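Local atomic coordinates of EGF family domain-containing protein (Toxoplasma gondii, PDB entry 4Z80), a protein that binds a peptide of the rhoptry neck protein RON2L1 and, as an AMA-family surface antigen, probably acts at the moving junction during host-cell invasion. Residues Thr43-Thr48 and Thr336-Glu341; Ser75-Asp80 and Gly272-Ser277; Val358-Tyr363 and Pro467-Val472; Phe386-Ala391 and Gln399-His404. One frame throughout, in Å; residues are numbered along the deposited sequence.

Interaction 1: Thr43-Thr48 and Thr336-Glu341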
loop_
_atom_site.group_PDB
_atom_site.type_symbol
_atom_site.label_atom_id
_atom_site.label_comp_id
_atom_site.label_asym_id
_atom_site.label_seq_id
_atom_site.Cartn_x
_atom_site.Cartn_y
_atom_site.Cartn_z
ATOM N N THR A 43 4.093 -9.198 20.388
ATOM C CA THR A 43 4.789 -7.942 20.141
ATOM C C THR A 43 3.943 -6.743 20.537
ATOM O O THR A 43 2.776 -6.658 20.164
ATOM C CB THR A 43 5.165 -7.819 18.657
ATOM O OG1 THR A 43 5.941 -8.962 18.272
ATOM C CG2 THR A 43 5.955 -6.542 18.389
ATOM N N THR A 44 4.540 -5.826 21.289
ATOM C CA THR A 44 3.889 -4.564 21.609
ATOM C C THR A 44 4.402 -3.486 20.669
ATOM O O THR A 44 5.585 -3.136 20.678
ATOM C CB THR A 44 4.131 -4.141 23.066
ATOM O OG1 THR A 44 3.579 -5.137 23.937
ATOM C CG2 THR A 44 3.471 -2.795 23.359
ATOM N N TYR A 45 3.492 -2.976 19.848
ATOM C CA TYR A 45 3.801 -1.908 18.908
ATOM C C TYR A 45 3.558 -0.556 19.549
ATOM O O TYR A 45 2.587 -0.386 20.280
ATOM C CB TYR A 45 2.947 -2.056 17.653
ATOM C CG TYR A 45 3.200 -3.344 16.916
ATOM C CD1 TYR A 45 2.529 -4.509 17.259
ATOM C CD2 TYR A 45 4.124 -3.400 15.882
ATOM C CE1 TYR A 45 2.771 -5.688 16.589
ATOM C CE2 TYR A 45 4.370 -4.572 15.209
ATOM C CZ TYR A 45 3.691 -5.713 15.563
ATOM O OH TYR A 45 3.932 -6.891 14.897
ATOM N N ARG A 46 4.439 0.396 19.268
ATOM C CA ARG A 46 4.331 1.745 19.809
ATOM C C ARG A 46 4.328 2.772 18.686
ATOM O O ARG A 46 5.144 2.697 17.772
ATOM C CB ARG A 46 5.491 2.030 20.763
ATOM C CG ARG A 46 5.625 1.020 21.889
ATOM C CD ARG A 46 4.726 1.390 23.032
ATOM N NE ARG A 46 5.322 2.452 23.837
ATOM C CZ ARG A 46 4.638 3.344 24.548
ATOM N NH1 ARG A 46 5.288 4.269 25.243
ATOM N NH2 ARG A 46 3.310 3.330 24.554
ATOM N N TRP A 47 3.427 3.741 18.762
ATOM C CA TRP A 47 3.373 4.768 17.733
ATOM C C TRP A 47 2.852 6.109 18.229
ATOM O O TRP A 47 2.307 6.237 19.330
ATOM C CB TRP A 47 2.523 4.274 16.553
ATOM C CG TRP A 47 1.029 4.118 16.795
ATOM C CD1 TRP A 47 0.055 5.064 16.595
ATOM C CD2 TRP A 47 0.345 2.938 17.243
ATOM N NE1 TRP A 47 -1.183 4.541 16.889
ATOM C CE2 TRP A 47 -1.031 3.240 17.288
ATOM C CE3 TRP A 47 0.764 1.651 17.601
ATOM C CZ2 TRP A 47 -1.987 2.311 17.691
ATOM C CZ3 TRP A 47 -0.192 0.726 17.999
ATOM C CH2 TRP A 47 -1.550 1.062 18.043
ATOM N N THR A 48 3.078 7.121 17.398
ATOM C CA THR A 48 2.532 8.452 17.586
ATOM C C THR A 48 1.502 8.722 16.507
ATOM O O THR A 48 1.728 8.433 15.335
ATOM C CB THR A 48 3.637 9.528 17.524
ATOM O OG1 THR A 48 4.445 9.454 18.703
ATOM C CG2 THR A 48 3.042 10.933 17.407
ATOM N N THR A 336 0.277 1.032 8.821
ATOM C CA THR A 336 -0.991 0.402 9.142
ATOM C C THR A 336 -1.043 0.113 10.643
ATOM O O THR A 336 -0.050 -0.343 11.215
ATOM C CB THR A 336 -1.159 -0.889 8.330
ATOM O OG1 THR A 336 -1.251 -0.559 6.934
ATOM C CG2 THR A 336 -2.403 -1.659 8.739
ATOM N N ARG A 337 -2.181 0.369 11.282
ATOM C CA ARG A 337 -2.277 0.199 12.730
ATOM C C ARG A 337 -2.476 -1.289 13.054
ATOM O O ARG A 337 -3.220 -1.992 12.375
ATOM C CB ARG A 337 -3.394 1.076 13.327
ATOM C CG ARG A 337 -4.814 0.892 12.768
ATOM C CD ARG A 337 -5.762 1.956 13.329
ATOM N NE ARG A 337 -5.731 1.961 14.794
ATOM C CZ ARG A 337 -6.018 2.999 15.573
ATOM N NH1 ARG A 337 -6.387 4.169 15.063
ATOM N NH2 ARG A 337 -5.937 2.860 16.887
ATOM N N PRO A 338 -1.763 -1.778 14.076
ATOM C CA PRO A 338 -1.748 -3.214 14.367
ATOM C C PRO A 338 -3.048 -3.704 14.993
ATOM O O PRO A 338 -3.287 -4.916 15.050
ATOM C CB PRO A 338 -0.571 -3.356 15.341
ATOM C CG PRO A 338 -0.450 -2.042 15.984
ATOM C CD PRO A 338 -0.827 -1.033 14.931
ATOM N N ASP A 339 -3.875 -2.766 15.443
ATOM C CA ASP A 339 -5.183 -3.075 16.012
ATOM C C ASP A 339 -6.292 -2.854 14.973
ATOM O O ASP A 339 -7.436 -2.609 15.328
ATOM C CB ASP A 339 -5.445 -2.217 17.263
ATOM C CG ASP A 339 -5.224 -0.733 17.016
ATOM O OD1 ASP A 339 -4.883 -0.360 15.872
ATOM O OD2 ASP A 339 -5.401 0.062 17.959
ATOM N N HIS A 340 -5.961 -2.963 13.689
ATOM C CA HIS A 340 -6.913 -2.570 12.653
ATOM C C HIS A 340 -8.182 -3.424 12.645
ATOM O O HIS A 340 -9.246 -2.944 12.271
ATOM C CB HIS A 340 -6.244 -2.588 11.262
ATOM C CG HIS A 340 -5.891 -3.954 10.760
ATOM N ND1 HIS A 340 -6.741 -4.705 9.975
ATOM C CD2 HIS A 340 -4.782 -4.709 10.942
ATOM C CE1 HIS A 340 -6.165 -5.860 9.687
ATOM N NE2 HIS A 340 -4.977 -5.888 10.262
ATOM N N GLU A 341 -8.103 -4.680 13.071
ATOM C CA GLU A 341 -9.306 -5.509 13.089
ATOM C C GLU A 341 -10.395 -4.952 13.995
ATOM O O GLU A 341 -11.581 -5.164 13.732
ATOM C CB GLU A 341 -8.973 -6.932 13.526
ATOM C CG GLU A 341 -8.115 -7.668 12.523
ATOM C CD GLU A 341 -6.634 -7.479 12.762
ATOM O OE1 GLU A 341 -6.248 -6.566 13.531
ATOM O OE2 GLU A 341 -5.852 -8.265 12.182
#

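Interaction 2: Ser75-Asp80 and Gly272-Ser277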
loop_
_atom_site.group_PDB
_atom_site.type_symbol
_atom_site.label_atom_id
_atom_site.label_comp_id
_atom_site.label_asym_id
_atom_site.label_seq_id
_atom_site.Cartn_x
_atom_site.Cartn_y
_atom_site.Cartn_z
ATOM N N SER A 75 15.679 18.408 0.969
ATOM C CA SER A 75 15.084 19.132 -0.147
ATOM C C SER A 75 15.581 18.583 -1.481
ATOM O O SER A 75 14.941 18.792 -2.511
ATOM C CB SER A 75 15.388 20.631 -0.047
ATOM O OG SER A 75 16.785 20.866 -0.016
ATOM N N SER A 76 16.708 17.873 -1.462
ATOM C CA SER A 76 17.262 17.299 -2.686
ATOM C C SER A 76 16.813 15.855 -2.898
ATOM O O SER A 76 17.186 15.226 -3.885
ATOM C CB SER A 76 18.790 17.371 -2.668
ATOM O OG SER A 76 19.324 16.603 -1.607
ATOM N N ALA A 77 16.023 15.326 -1.968
ATOM C CA ALA A 77 15.447 13.997 -2.136
ATOM C C ALA A 77 14.248 14.080 -3.068
ATOM O O ALA A 77 13.350 14.888 -2.848
ATOM C CB ALA A 77 15.036 13.419 -0.798
ATOM N N LYS A 78 14.231 13.251 -4.106
ATOM C CA LYS A 78 13.081 13.212 -4.999
ATOM C C LYS A 78 12.045 12.239 -4.455
ATOM O O LYS A 78 12.344 11.075 -4.213
ATOM C CB LYS A 78 13.495 12.812 -6.411
ATOM C CG LYS A 78 12.343 12.805 -7.398
ATOM C CD LYS A 78 12.821 12.533 -8.813
ATOM C CE LYS A 78 11.652 12.497 -9.785
ATOM N NZ LYS A 78 12.100 12.344 -11.195
ATOM N N ILE A 79 10.832 12.733 -4.250
ATOM C CA ILE A 79 9.699 11.894 -3.885
ATOM C C ILE A 79 8.650 12.093 -4.973
ATOM O O ILE A 79 8.401 13.223 -5.380
ATOM C CB ILE A 79 9.141 12.257 -2.504
ATOM C CG1 ILE A 79 10.284 12.306 -1.476
ATOM C CG2 ILE A 79 8.075 11.242 -2.092
ATOM C CD1 ILE A 79 9.856 12.656 -0.106
ATOM N N ASP A 80 8.056 11.006 -5.460
ATOM C CA ASP A 80 7.213 11.076 -6.652
ATOM C C ASP A 80 6.049 12.057 -6.499
ATOM O O ASP A 80 5.627 12.685 -7.468
ATOM C CB ASP A 80 6.686 9.680 -7.022
ATOM C CG ASP A 80 5.804 9.065 -5.946
ATOM O OD1 ASP A 80 6.331 8.582 -4.910
ATOM O OD2 ASP A 80 4.580 9.031 -6.161
ATOM N N GLY A 272 18.313 11.872 -6.411
ATOM C CA GLY A 272 17.607 10.714 -6.945
ATOM C C GLY A 272 16.349 10.422 -6.148
ATOM O O GLY A 272 16.090 11.075 -5.145
ATOM N N ASN A 273 15.552 9.459 -6.605
ATOM C CA ASN A 273 14.380 9.031 -5.848
ATOM C C ASN A 273 14.770 8.458 -4.496
ATOM O O ASN A 273 15.690 7.646 -4.393
ATOM C CB ASN A 273 13.568 7.998 -6.634
ATOM C CG ASN A 273 12.622 8.635 -7.630
ATOM O OD1 ASN A 273 11.477 8.970 -7.308
ATOM N ND2 ASN A 273 13.094 8.805 -8.845
ATOM N N CYS A 274 14.070 8.918 -3.465
ATOM C CA CYS A 274 14.249 8.444 -2.103
ATOM C C CYS A 274 13.039 7.593 -1.757
ATOM O O CYS A 274 11.923 8.107 -1.686
ATOM C CB CYS A 274 14.390 9.618 -1.134
ATOM S SG CYS A 274 15.291 9.252 0.393
ATOM N N PHE A 275 13.266 6.297 -1.559
ATOM C CA PHE A 275 12.199 5.330 -1.320
ATOM C C PHE A 275 12.065 5.048 0.170
ATOM O O PHE A 275 12.975 4.502 0.791
ATOM C CB PHE A 275 12.470 4.024 -2.080
ATOM C CG PHE A 275 12.486 4.183 -3.577
ATOM C CD1 PHE A 275 11.300 4.220 -4.293
ATOM C CD2 PHE A 275 13.680 4.311 -4.266
ATOM C CE1 PHE A 275 11.303 4.366 -5.668
ATOM C CE2 PHE A 275 13.688 4.465 -5.639
ATOM C CZ PHE A 275 12.493 4.492 -6.341
ATOM N N ARG A 276 10.931 5.421 0.750
ATOM C CA ARG A 276 10.699 5.205 2.168
ATOM C C ARG A 276 9.213 5.075 2.444
ATOM O O ARG A 276 8.391 5.712 1.784
ATOM C CB ARG A 276 11.286 6.348 3.007
ATOM C CG ARG A 276 11.063 6.201 4.509
ATOM C CD ARG A 276 11.891 7.180 5.323
ATOM N NE ARG A 276 11.626 7.029 6.752
ATOM C CZ ARG A 276 12.401 6.387 7.626
ATOM N NH1 ARG A 276 13.542 5.816 7.250
ATOM N NH2 ARG A 276 12.022 6.323 8.895
ATOM N N SER A 277 8.884 4.241 3.424
ATOM C CA SER A 277 7.514 4.050 3.873
ATOM C C SER A 277 6.577 3.743 2.711
ATOM O O SER A 277 5.495 4.314 2.590
ATOM C CB SER A 277 7.044 5.281 4.651
ATOM O OG SER A 277 7.906 5.489 5.758
HETATM O O HOH W 1 10.225 8.667 -4.677
HETATM O O HOH W 2 11.792 9.519 -11.194
#

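Interaction 3: Val358-Tyr363 and Pro467-Val472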
loop_
_atom_site.group_PDB
_atom_site.type_symbol
_atom_site.label_atom_id
_atom_site.label_comp_id
_atom_site.label_asym_id
_atom_site.label_seq_id
_atom_site.Cartn_x
_atom_site.Cartn_y
_atom_site.Cartn_z
ATOM N N VAL A 358 -28.014 5.381 18.352
ATOM C CA VAL A 358 -28.865 4.855 19.408
ATOM C C VAL A 358 -29.973 5.857 19.722
ATOM O O VAL A 358 -29.750 7.069 19.727
ATOM C CB VAL A 358 -28.056 4.528 20.678
ATOM C CG1 VAL A 358 -28.976 4.120 21.824
ATOM C CG2 VAL A 358 -27.064 3.402 20.396
ATOM N N SER A 359 -31.168 5.327 19.946
ATOM C CA SER A 359 -32.319 6.134 20.321
ATOM C C SER A 359 -32.988 5.520 21.545
ATOM O O SER A 359 -33.317 4.337 21.547
ATOM C CB SER A 359 -33.303 6.234 19.158
ATOM O OG SER A 359 -34.421 7.034 19.500
ATOM N N LYS A 360 -33.154 6.326 22.589
ATOM C CA LYS A 360 -33.821 5.894 23.818
ATOM C C LYS A 360 -33.218 4.620 24.402
ATOM O O LYS A 360 -33.940 3.710 24.811
ATOM C CB LYS A 360 -35.314 5.690 23.561
ATOM C CG LYS A 360 -36.031 6.942 23.075
ATOM C CD LYS A 360 -37.290 6.596 22.306
ATOM C CE LYS A 360 -37.846 7.809 21.573
ATOM N NZ LYS A 360 -38.440 8.795 22.511
ATOM N N GLY A 361 -31.892 4.558 24.424
ATOM C CA GLY A 361 -31.182 3.510 25.134
ATOM C C GLY A 361 -31.062 2.169 24.435
ATOM O O GLY A 361 -29.958 1.641 24.307
ATOM N N LYS A 362 -32.188 1.605 23.996
ATOM C CA LYS A 362 -32.196 0.234 23.484
ATOM C C LYS A 362 -32.785 0.123 22.079
ATOM O O LYS A 362 -33.110 -0.971 21.624
ATOM C CB LYS A 362 -32.963 -0.679 24.454
ATOM C CG LYS A 362 -33.958 0.047 25.343
ATOM C CD LYS A 362 -34.820 -0.927 26.145
ATOM C CE LYS A 362 -35.895 -1.571 25.280
ATOM N NZ LYS A 362 -36.972 -2.187 26.104
ATOM N N TYR A 363 -32.894 1.254 21.383
ATOM C CA TYR A 363 -33.368 1.258 20.003
ATOM C C TYR A 363 -32.350 1.948 19.113
ATOM O O TYR A 363 -31.387 2.541 19.596
ATOM C CB TYR A 363 -34.732 1.936 19.893
ATOM C CG TYR A 363 -35.796 1.226 20.702
ATOM C CD1 TYR A 363 -36.538 0.197 20.146
ATOM C CD2 TYR A 363 -36.039 1.570 22.026
ATOM C CE1 TYR A 363 -37.503 -0.467 20.880
ATOM C CE2 TYR A 363 -37.006 0.909 22.768
ATOM C CZ TYR A 363 -37.731 -0.110 22.187
ATOM O OH TYR A 363 -38.693 -0.778 22.911
ATOM N N PRO A 467 -33.461 -3.098 17.706
ATOM C CA PRO A 467 -34.742 -2.829 17.048
ATOM C C PRO A 467 -34.874 -1.353 16.689
ATOM O O PRO A 467 -34.358 -0.498 17.418
ATOM C CB PRO A 467 -35.781 -3.242 18.101
ATOM C CG PRO A 467 -35.047 -3.229 19.403
ATOM C CD PRO A 467 -33.626 -3.570 19.089
ATOM N N GLU A 468 -35.553 -1.063 15.585
ATOM C CA GLU A 468 -35.717 0.310 15.142
ATOM C C GLU A 468 -36.665 1.068 16.059
ATOM O O GLU A 468 -37.688 0.536 16.494
ATOM C CB GLU A 468 -36.234 0.372 13.697
ATOM C CG GLU A 468 -36.508 1.804 13.222
ATOM C CD GLU A 468 -36.836 1.908 11.740
ATOM O OE1 GLU A 468 -36.957 0.864 11.068
ATOM O OE2 GLU A 468 -36.974 3.051 11.250
ATOM N N ASP A 469 -36.297 2.303 16.374
ATOM C CA ASP A 469 -37.230 3.249 16.969
ATOM C C ASP A 469 -38.163 3.739 15.868
ATOM O O ASP A 469 -37.793 4.600 15.078
ATOM C CB ASP A 469 -36.482 4.416 17.615
ATOM C CG ASP A 469 -37.409 5.379 18.342
ATOM O OD1 ASP A 469 -38.646 5.246 18.210
ATOM O OD2 ASP A 469 -36.897 6.267 19.051
ATOM N N LYS A 470 -39.372 3.189 15.815
ATOM C CA LYS A 470 -40.299 3.513 14.736
ATOM C C LYS A 470 -41.190 4.709 15.069
ATOM O O LYS A 470 -42.107 5.029 14.310
ATOM C CB LYS A 470 -41.166 2.297 14.407
ATOM C CG LYS A 470 -40.380 1.113 13.866
ATOM C CD LYS A 470 -41.290 -0.040 13.494
ATOM C CE LYS A 470 -40.487 -1.245 13.033
ATOM N NZ LYS A 470 -41.340 -2.451 12.868
ATOM N N CYS A 471 -40.914 5.372 16.189
ATOM C CA CYS A 471 -41.731 6.498 16.641
ATOM C C CYS A 471 -41.144 7.852 16.241
ATOM O O CYS A 471 -41.774 8.890 16.451
ATOM C CB CYS A 471 -41.902 6.446 18.159
ATOM S SG CYS A 471 -42.945 5.093 18.733
ATOM N N VAL A 472 -39.945 7.835 15.666
ATOM C CA VAL A 472 -39.237 9.062 15.299
ATOM C C VAL A 472 -40.093 9.957 14.406
ATOM O O VAL A 472 -40.040 11.183 14.509
ATOM C CB VAL A 472 -37.908 8.763 14.560
ATOM C CG1 VAL A 472 -37.087 10.034 14.400
ATOM C CG2 VAL A 472 -37.090 7.715 15.301
#

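Interaction 4: Phe386-Ala391 and Gln399-His404. With SO4 (sulfate ion), chain J.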
loop_
_atom_site.group_PDB
_atom_site.type_symbol
_atom_site.label_atom_id
_atom_site.label_comp_id
_atom_site.label_asym_id
_atom_site.label_seq_id
_atom_site.Cartn_x
_atom_site.Cartn_y
_atom_site.Cartn_z
ATOM N N PHE A 386 -16.841 5.669 -1.873
ATOM C CA PHE A 386 -15.384 5.762 -1.892
ATOM C C PHE A 386 -14.917 7.061 -2.556
ATOM O O PHE A 386 -14.062 7.775 -2.018
ATOM C CB PHE A 386 -14.832 4.523 -2.619
ATOM C CG PHE A 386 -13.335 4.483 -2.783
ATOM C CD1 PHE A 386 -12.479 4.651 -1.707
ATOM C CD2 PHE A 386 -12.788 4.204 -4.029
ATOM C CE1 PHE A 386 -11.115 4.569 -1.878
ATOM C CE2 PHE A 386 -11.420 4.123 -4.205
ATOM C CZ PHE A 386 -10.583 4.312 -3.129
ATOM N N MET A 387 -15.498 7.362 -3.716
ATOM C CA MET A 387 -15.108 8.536 -4.496
ATOM C C MET A 387 -15.573 9.853 -3.869
ATOM O O MET A 387 -15.068 10.905 -4.237
ATOM C CB MET A 387 -15.658 8.422 -5.918
ATOM C CG MET A 387 -15.140 7.215 -6.686
ATOM S SD MET A 387 -16.072 6.843 -8.193
ATOM C CE MET A 387 -15.351 8.038 -9.303
ATOM N N LEU A 388 -16.521 9.785 -2.935
ATOM C CA LEU A 388 -17.076 10.965 -2.269
ATOM C C LEU A 388 -16.650 11.051 -0.800
ATOM O O LEU A 388 -17.232 11.803 -0.018
ATOM C CB LEU A 388 -18.609 10.943 -2.358
ATOM C CG LEU A 388 -19.253 11.016 -3.740
ATOM C CD1 LEU A 388 -20.762 10.853 -3.626
ATOM C CD2 LEU A 388 -18.900 12.336 -4.415
ATOM N N SER A 389 -15.625 10.297 -0.418
ATOM C CA SER A 389 -15.281 10.187 0.995
ATOM C C SER A 389 -14.339 11.306 1.436
ATOM O O SER A 389 -14.802 12.344 1.920
ATOM C CB SER A 389 -14.692 8.789 1.294
ATOM O OG SER A 389 -13.504 8.521 0.560
ATOM N N SER A 390 -13.037 11.111 1.291
ATOM C CA SER A 390 -12.082 12.131 1.692
ATOM C C SER A 390 -10.822 11.963 0.883
ATOM O O SER A 390 -10.532 10.876 0.379
ATOM C CB SER A 390 -11.786 12.061 3.192
ATOM O OG SER A 390 -11.328 10.774 3.572
ATOM N N ALA A 391 -10.087 13.051 0.719
ATOM C CA ALA A 391 -8.892 13.025 -0.097
ATOM C C ALA A 391 -7.937 14.119 0.323
ATOM O O ALA A 391 -8.342 15.255 0.577
ATOM C CB ALA A 391 -9.238 13.176 -1.554
ATOM N N GLN A 399 -14.890 17.457 -4.940
ATOM C CA GLN A 399 -15.569 16.196 -5.229
ATOM C C GLN A 399 -15.895 15.424 -3.954
ATOM O O GLN A 399 -17.037 15.019 -3.758
ATOM C CB GLN A 399 -14.717 15.327 -6.152
ATOM C CG GLN A 399 -15.287 13.942 -6.402
ATOM C CD GLN A 399 -14.504 13.194 -7.453
ATOM O OE1 GLN A 399 -14.234 13.722 -8.537
ATOM N NE2 GLN A 399 -14.119 11.954 -7.139
ATOM N N VAL A 400 -14.895 15.184 -3.112
ATOM C CA VAL A 400 -15.159 14.457 -1.878
ATOM C C VAL A 400 -15.997 15.317 -0.937
ATOM O O VAL A 400 -15.916 16.546 -0.959
ATOM C CB VAL A 400 -13.857 13.995 -1.180
ATOM C CG1 VAL A 400 -13.092 13.036 -2.079
ATOM C CG2 VAL A 400 -12.981 15.171 -0.783
ATOM N N ARG A 401 -16.810 14.654 -0.117
ATOM C CA ARG A 401 -17.844 15.312 0.679
ATOM C C ARG A 401 -17.787 14.979 2.163
ATOM O O ARG A 401 -18.546 15.540 2.952
ATOM C CB ARG A 401 -19.227 14.914 0.168
ATOM C CG ARG A 401 -19.540 15.244 -1.293
ATOM C CD ARG A 401 -19.852 16.718 -1.493
ATOM N NE ARG A 401 -18.632 17.499 -1.611
ATOM C CZ ARG A 401 -18.579 18.826 -1.600
ATOM N NH1 ARG A 401 -17.407 19.430 -1.718
ATOM N NH2 ARG A 401 -19.689 19.542 -1.476
ATOM N N GLY A 402 -16.933 14.032 2.536
ATOM C CA GLY A 402 -16.853 13.589 3.918
ATOM C C GLY A 402 -17.760 12.413 4.231
ATOM O O GLY A 402 -18.030 12.143 5.404
ATOM N N TYR A 403 -18.232 11.719 3.201
ATOM C CA TYR A 403 -19.119 10.568 3.390
ATOM C C TYR A 403 -18.292 9.303 3.596
ATOM O O TYR A 403 -17.505 8.942 2.723
ATOM C CB TYR A 403 -20.034 10.352 2.178
ATOM C CG TYR A 403 -20.822 11.550 1.683
ATOM C CD1 TYR A 403 -21.169 12.596 2.528
ATOM C CD2 TYR A 403 -21.227 11.609 0.358
ATOM C CE1 TYR A 403 -21.896 13.687 2.046
ATOM C CE2 TYR A 403 -21.956 12.673 -0.121
ATOM C CZ TYR A 403 -22.283 13.701 0.719
ATOM O OH TYR A 403 -22.995 14.760 0.184
ATOM N N HIS A 404 -18.486 8.614 4.719
ATOM C CA HIS A 404 -17.750 7.368 4.969
ATOM C C HIS A 404 -18.643 6.162 5.178
ATOM O O HIS A 404 -18.135 5.047 5.313
ATOM C CB HIS A 404 -16.830 7.527 6.171
ATOM C CG HIS A 404 -15.730 8.499 5.915
ATOM N ND1 HIS A 404 -14.733 8.256 4.995
ATOM C CD2 HIS A 404 -15.521 9.751 6.382
ATOM C CE1 HIS A 404 -13.929 9.304 4.939
ATOM N NE2 HIS A 404 -14.389 10.226 5.767
HETATM S S SO4 J . -18.433 22.989 -1.986
HETATM O O1 SO4 J . -17.911 24.260 -1.488
HETATM O O2 SO4 J . -19.223 22.356 -0.928
HETATM O O3 SO4 J . -17.311 22.135 -2.379
HETATM O O4 SO4 J . -19.311 23.229 -3.130
#

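Interaction 1: Thr43-Thr48 and Thr336-Glu341
Pro338 wedges its ring between the aromatic side chains of Tyr45 and Trp47, two residues that alternate along strand 43-51 and therefore face the same way. Packing is tightest at CG of Pro338, which comes within 3.4 Å of CZ3 of Trp47 and 3.8 Å of CB of Tyr45. Trp47 holds CG between its backbone N and carbonyl carbon (chi1 69°), turning the six-membered ring of the indole onto the proline. CB of Pro338 lies 4.3 Å from the centroid of the Tyr45 ring, 29° from the ring normal, an off-centre CH-pi contact. A rigid proline suits this slot, offering several C-H groups to two rings. The partner of the strand is a type I turn from Arg337 to His340 that leads into helix 340-343, docked on the central strand of the three-stranded antiparallel sheet built from 27-30, 36-40 and 43-51. Beyond the proline the fit is looser. Asp339 OD2 stays 4.0 Å from CH2 of Trp47, and NH2 of Arg337 4.1 Å from CZ2; both lie at the edge of the indole, near its plane. These two charged groups spend their polarity on each other. Arg337 grips the carboxylate side-on, NE meeting Asp339 OD1 at 2.7 Å and NH2 meeting Asp339 OD2 at 3.0 Å, while NH1 reaches Asn24 O. The opposite face of the strand is the solvent side: Arg46 turns away and remains partly exposed.

Interaction 2: Ser75-Asp80 and Gly272-Ser277
Lys78 holds every side-chain torsion near 180°, beginning with chi1 at -178°, and this straight chain passes obliquely over the amide of Asn273. Asn273 in turn sets CG opposite its own carbonyl carbon (chi1 -83°), which swings the amide back toward the lysine even though the bond to CB leaves the other segment. The methylenes do the touching: CD of Lys78 sits 3.7 Å from ND2 of Asn273. The ends of both side chains then meet through a water, which accepts from NZ of Lys78 and from ND2 of Asn273, each at 2.8 Å. A second water bridges Asn273 OD1 and Lys78 O. A long lysine suits this outer edge, since its aliphatic part covers a neighbour while its ammonium group stays hydrated. Beneath the side chains lies a single beta bridge pairing Lys78 with Asn273. Lys78 N donates to Gly272 O at 3.0 Å, and Cys274 N returns a bond to Lys78 O at 2.9 Å. Lys78 O also receives a CA-H...O contact from Asn273 CA, 3.3 Å away. On the inner side the small Ala77 packs CB against CB of Cys274 at 3.9 Å, and Cys274 is tied by a disulfide to Cys72, so a covalent link and the bridge hold the same two chain regions together. Residues 75-80 run from the loop after strand 60-62 into helix 80-84, while 272-277 belongs to the loop joining helix 252-262 to strand 280-283.

Interaction 3: Val358-Tyr363 and Pro467-Val472
An Asx turn at Asp469, close to the C-terminal end of the model, docks on the turn of the beta hairpin formed by strands 353-359 and 363-366. Asp469 divides its carboxylate between two tasks. Asp469 OD1 accepts from Cys471 N at 3.0 Å and forms the Asx turn; Asp469 OD2 takes a hydrogen bond of 2.6 Å from Ser359 OG, using its anti lone pair. Both side chains point their terminal groups opposite the backbone N, Ser359 at chi1 -179° and Asp469 at -176°, which lets hydroxyl and carboxylate meet across the gap. Lys360 crosses the carboxylate at about a right angle, bringing CE to 3.1 Å from Asp469 OD2; its NZ stays 4.6 Å away, beyond a salt bridge, though its charge would probably still favour the ionised acid. Farther along, Tyr363 and Pro467 cross in the same manner, CD1 of Tyr363 meeting CG of Pro467 at 3.8 Å. Tyr363 CA makes a CA-H...O contact of 3.3 Å with Pro467 O, an oxygen near the plane of the tyrosine ring at its edge. The broad ring and the rigid proline suit this partly exposed surface, where they cover each other. The hairpin belongs to a three-stranded antiparallel sheet completed by 436-440; Pro467 and Asp469 make backbone hydrogen bonds with Cys364 of the outer strand 363-366, and Glu468 a salt bridge with Arg354 on strand 353-359.

Interaction 4: Phe386-Ala391 and Gln399-His404
Leu388 and Tyr403 lie side by side and point the same way, CB of the leucine packing 3.8 Å from CD2 of the tyrosine. Leu388 sets CG opposite its carbonyl carbon (chi1 -63°), and its methyl CD2 reaches 3.3 Å from Gln399 O. Gln399 is extended (chi1 175°), long enough for NE2 to reach back to Met387 O at 3.2 Å; the acceptor lies in the amide plane. Val400 packs CG1 against CB of Ala391 at 3.9 Å and lays CG2 beside the Ser390-Ala391 backbone, a branched chain covering the segment that leaves the helix. These groups surround the C-terminal end of helix 378-387, which with strand 405-410 is consistent with a PAN-type module. The last helix carbonyls are met by side chains, Phe386 O by Ser389 OG and Met387 O by Gln399; just past the helix, Leu388 O accepts from Arg401 N at 2.9 Å and weakly from Gly402 N and Tyr403 N. Gly402 N bonds chiefly to Ser389 O, and glycine suits this place because its backbone angles would jam any CB against the preceding carbonyl. Tyr403 O is buried without a hydrogen-bond partner; CA and CB of Ser389 lie against it, the CA at 3.1 Å. Arg401 bends at chi2 and chi3, folding NE onto Val400 O and presenting NH1 and NH2 to a sulfate probably from the crystallisation liquor; NH1, 2.8 Å from sulfate O3, also bonds to Ser397 O. His404 offers its ring edge to Ser390 OG, CE1 lying 3.3 Å away, while ND1 bonds to Ser448 and the serine hydroxyl to Val56.

Of the four contacts, interaction 1 is fully buried, and it relies on rings meeting a proline, with no hydrogen bond across it. Interactions 2, 3 and 4 are partly buried and more polar: a backbone bridge backed by a disulfide and water, a serine-to-carboxylate bond, and a set of loop N-H groups at a helix end. Residues 272-277, 336-341, 358-363 and both segments of 386-404 belong to the AMA1 family region. Interaction 2 falls within the chain span enclosed by interaction 1, as interaction 4 does within that of interaction 3. Interactions 2 and 3 are about 53 Å apart between centres, on opposite sides of the chain's centre.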